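Local coordinates for cellulosomal scaffoldin anchoring protein C (Acetivibrio cellulolyticus, PDB 4UYP) that anchors cellulosomes to the bacterial cell surface, this chain being its third cohesin domain, which captures the dockerin of the adaptor scaffoldin ScaB through a type I interaction, at residues 54-59 with 85-90. Residues are numbered along the deposited sequence; the frame is centred on the assembly and turned at random.
Sequences SLIENA and RIIDSD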
ATOM      1  N   SER C  54       4.009 -16.097  18.511  1.00 10.87           N
ATOM      2  CA  SER C  54       3.881 -16.338  19.953  1.00 12.57           C
ATOM      3  C   SER C  54       3.193 -15.166  20.701  1.00 11.65           C
ATOM      4  O   SER C  54       2.625 -15.402  21.816  1.00 13.61           O
ATOM      5  CB  SER C  54       5.284 -16.599  20.546  1.00 16.72           C
ATOM      6  OG  SER C  54       5.892 -15.347  20.709  1.00 21.12           O
ATOM      7  N   LEU C  55       3.152 -13.972  20.140  1.00  9.99           N
ATOM      8  CA  LEU C  55       2.458 -12.873  20.763  1.00  9.72           C
ATOM      9  C   LEU C  55       0.958 -13.054  20.803  1.00 10.07           C
ATOM     10  O   LEU C  55       0.269 -12.363  21.600  1.00 11.88           O
ATOM     11  CB  LEU C  55       2.795 -11.538  20.093  1.00  9.55           C
ATOM     12  CG  LEU C  55       4.273 -11.142  20.251  1.00 10.75           C
ATOM     13  CD1 LEU C  55       4.452  -9.789  19.580  1.00 11.47           C
ATOM     14  CD2 LEU C  55       4.712 -11.044  21.728  1.00 11.54           C
ATOM     15  N   ILE C  56       0.383 -13.945  19.962  1.00  9.69           N
ATOM     16  CA  ILE C  56      -1.045 -14.213  19.983  1.00  9.73           C
ATOM     17  C   ILE C  56      -1.327 -15.386  20.881  1.00 11.44           C
ATOM     18  O   ILE C  56      -0.990 -16.527  20.602  1.00 13.62           O
ATOM     19  CB  ILE C  56      -1.532 -14.544  18.524  1.00  9.43           C
ATOM     20  CG1 ILE C  56      -1.139 -13.408  17.529  1.00 10.34           C
ATOM     21  CG2 ILE C  56      -3.027 -14.807  18.537  1.00 10.29           C
ATOM     22  CD1 ILE C  56      -1.599 -12.019  17.940  1.00 10.98           C
ATOM     23  N   GLU C  57      -1.980 -15.042  21.977  1.00 12.01           N
ATOM     24  CA  GLU C  57      -2.287 -16.066  22.991  0.50 11.88           C
ATOM     25  C   GLU C  57      -3.630 -16.750  22.725  1.00 12.77           C
ATOM     26  O   GLU C  57      -3.809 -17.910  23.214  1.00 16.31           O
ATOM     27  CB  GLU C  57      -2.260 -15.524  24.442  0.50 12.20           C
ATOM     28  CG  GLU C  57      -1.121 -14.594  24.905  0.50 13.84           C
ATOM     29  CD  GLU C  57      -1.644 -13.438  25.882  0.50 15.86           C
ATOM     30  OE1 GLU C  57      -2.188 -13.846  26.956  0.50 16.88           O
ATOM     31  OE2 GLU C  57      -1.648 -12.154  25.599  0.50 14.48           O
ATOM     32  N   ASN C  58      -4.563 -16.178  21.950  1.00 11.32           N
ATOM     33  CA  ASN C  58      -5.836 -16.770  21.685  1.00 10.26           C
ATOM     34  C   ASN C  58      -6.249 -16.348  20.307  1.00 10.71           C
ATOM     35  O   ASN C  58      -6.323 -15.166  20.013  1.00 10.40           O
ATOM     36  CB  ASN C  58      -6.861 -16.277  22.744  1.00 10.51           C
ATOM     37  CG  ASN C  58      -8.210 -16.901  22.625  1.00 12.25           C
ATOM     38  OD1 ASN C  58      -8.790 -17.113  21.540  1.00 13.49           O
ATOM     39  ND2 ASN C  58      -8.784 -17.250  23.807  1.00 15.10           N
ATOM     40  N   ALA C  59      -6.528 -17.345  19.461  1.00 10.28           N
ATOM     41  CA  ALA C  59      -6.904 -17.049  18.078  1.00 10.30           C
ATOM     42  C   ALA C  59      -8.090 -16.152  17.900  1.00 10.79           C
ATOM     43  O   ALA C  59      -8.239 -15.548  16.834  1.00 11.55           O
ATOM     44  CB  ALA C  59      -7.120 -18.406  17.308  1.00 11.80           C
ATOM     45  N   ARG C  85      -6.131 -10.836  27.369  1.00 20.31           N
ATOM     46  CA  ARG C  85      -4.950 -11.101  26.518  1.00 17.37           C
ATOM     47  C   ARG C  85      -4.622  -9.688  26.075  1.00 16.27           C
ATOM     48  O   ARG C  85      -5.540  -8.869  25.890  1.00 15.91           O
ATOM     49  CB  ARG C  85      -5.280 -11.951  25.243  1.00 17.02           C
ATOM     50  CG  ARG C  85      -5.353 -13.461  25.444  1.00 20.76           C
ATOM     51  CD  ARG C  85      -6.680 -14.012  25.658  1.00 17.62           C
ATOM     52  NE  ARG C  85      -7.689 -13.628  24.697  1.00 13.26           N
ATOM     53  CZ  ARG C  85      -8.991 -13.844  24.842  1.00 13.57           C
ATOM     54  NH1 ARG C  85      -9.480 -14.453  26.018  1.00 15.77           N
ATOM     55  NH2 ARG C  85      -9.853 -13.534  23.900  1.00 15.83           N
ATOM     56  N   ILE C  86      -3.360  -9.407  25.929  1.00 15.49           N
ATOM     57  CA  ILE C  86      -2.950  -8.044  25.519  1.00 14.70           C
ATOM     58  C   ILE C  86      -1.577  -8.274  24.928  1.00 13.68           C
ATOM     59  O   ILE C  86      -0.931  -9.308  25.301  1.00 17.96           O
ATOM     60  CB  ILE C  86      -2.897  -7.060  26.724  1.00 16.85           C
ATOM     61  CG1 ILE C  86      -2.879  -5.668  26.205  1.00 17.33           C
ATOM     62  CG2 ILE C  86      -1.761  -7.511  27.642  1.00 17.82           C
ATOM     63  CD1 ILE C  86      -4.207  -5.189  25.814  1.00 15.86           C
ATOM     64  N   ILE C  87      -1.089  -7.426  23.994  1.00 10.49           N
ATOM     65  CA  ILE C  87       0.305  -7.590  23.538  1.00 10.04           C
ATOM     66  C   ILE C  87       1.127  -6.570  24.334  1.00 10.92           C
ATOM     67  O   ILE C  87       0.931  -5.344  24.146  1.00 11.71           O
ATOM     68  CB  ILE C  87       0.385  -7.404  22.041  1.00 10.29           C
ATOM     69  CG1 ILE C  87      -0.283  -8.572  21.305  1.00 11.42           C
ATOM     70  CG2 ILE C  87       1.891  -7.355  21.594  1.00 11.18           C
ATOM     71  CD1 ILE C  87      -0.322  -8.369  19.812  1.00 12.24           C
ATOM     72  N   ASP C  88       1.937  -7.098  25.274  1.00 11.14           N
ATOM     73  CA  ASP C  88       2.682  -6.190  26.137  1.00 11.86           C
ATOM     74  C   ASP C  88       4.098  -6.688  26.323  1.00 11.99           C
ATOM     75  O   ASP C  88       4.786  -6.334  27.350  1.00 14.28           O
ATOM     76  CB  ASP C  88       1.997  -6.039  27.506  1.00 13.99           C
ATOM     77  CG  ASP C  88       1.990  -7.290  28.269  1.00 16.82           C
ATOM     78  OD1 ASP C  88       2.347  -8.404  27.830  1.00 16.51           O
ATOM     79  OD2 ASP C  88       1.408  -7.218  29.480  1.00 19.39           O
ATOM     80  N   SER C  89       4.661  -7.454  25.379  1.00 11.46           N
ATOM     81  CA  SER C  89       6.017  -7.926  25.420  1.00 11.02           C
ATOM     82  C   SER C  89       6.509  -8.111  23.970  1.00 12.67           C
ATOM     83  O   SER C  89       5.660  -8.058  23.005  1.00 12.01           O
ATOM     84  CB  SER C  89       6.095  -9.284  26.110  1.00 12.68           C
ATOM     85  OG  SER C  89       5.288 -10.320  25.521  1.00 14.81           O
ATOM     86  N   ASP C  90       7.810  -8.318  23.785  1.00 13.00           N
ATOM     87  CA  ASP C  90       8.376  -8.313  22.422  1.00 11.68           C
ATOM     88  C   ASP C  90       8.409  -9.698  21.860  1.00 12.40           C
ATOM     89  O   ASP C  90       8.522 -10.679  22.545  1.00 14.11           O
ATOM     90  CB  ASP C  90       9.810  -7.787  22.449  1.00 12.47           C
ATOM     91  CG  ASP C  90       9.943  -6.344  22.899  1.00 12.52           C
ATOM     92  OD1 ASP C  90       8.931  -5.673  23.143  1.00 13.03           O
ATOM     93  OD2 ASP C  90      11.107  -5.828  22.822  1.00 15.69           O
TER
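L55 pushes its isobutyl group against the backbone at S89 and the side chain of I87, making the apolar half of a contact between two irregular segments that run in nearly opposite directions. The branch is divided between two partners: L55 CD1 lies 4.1 Å from I87 CG2, whereas L55 CD2 comes within 3.4 Å of S89 O. This carbonyl is buried with no polar partner in the model, and a methyl group of L55 lies against it. I87 meets L55 at about a right angle, and I87 CD1 also approaches I56 CD1 at 4.3 Å. F23 touches both L55 and I87, while F77 and F93 touch both I56 and I87.

Toward the other end the packing becomes polar. N58 has its CG anti to the backbone N (chi1 -176°), which carries the amide over one face of the R85 guanidinium. The two planes are 27° apart in a stack, with N58 ND2 3.6 Å from R85 CZ, and N58 CB closes on R85 NE at 3.4 Å. The strongest polar partners of these groups lie outside the two segments: N58 OD1 accepts from the backbone N of S60, and R85 NH2 forms a salt bridge with D61.

E57 supplies the sole hydrogen bond between 54-59 and 85-90. In the conformer given, one of two deposited, E57 OE2 accepts from I86 N at 3.3 Å on the syn side, a link that is therefore doubtful. The same E57 OE2 sits 3.0 Å from I86 O, another acceptor, a further reason for caution over this placement of the carboxylate. The E57 carboxylate passes the aliphatic part of R85, with E57 OE1 3.5 Å from R85 CG, and does not pair with the guanidinium.

Together these contacts join the loop following strand 45-52 to the loop leading into strand 91-100, its neighbour in the sheet, at one end of the jelly-roll β-sandwich characteristic of cohesin domains.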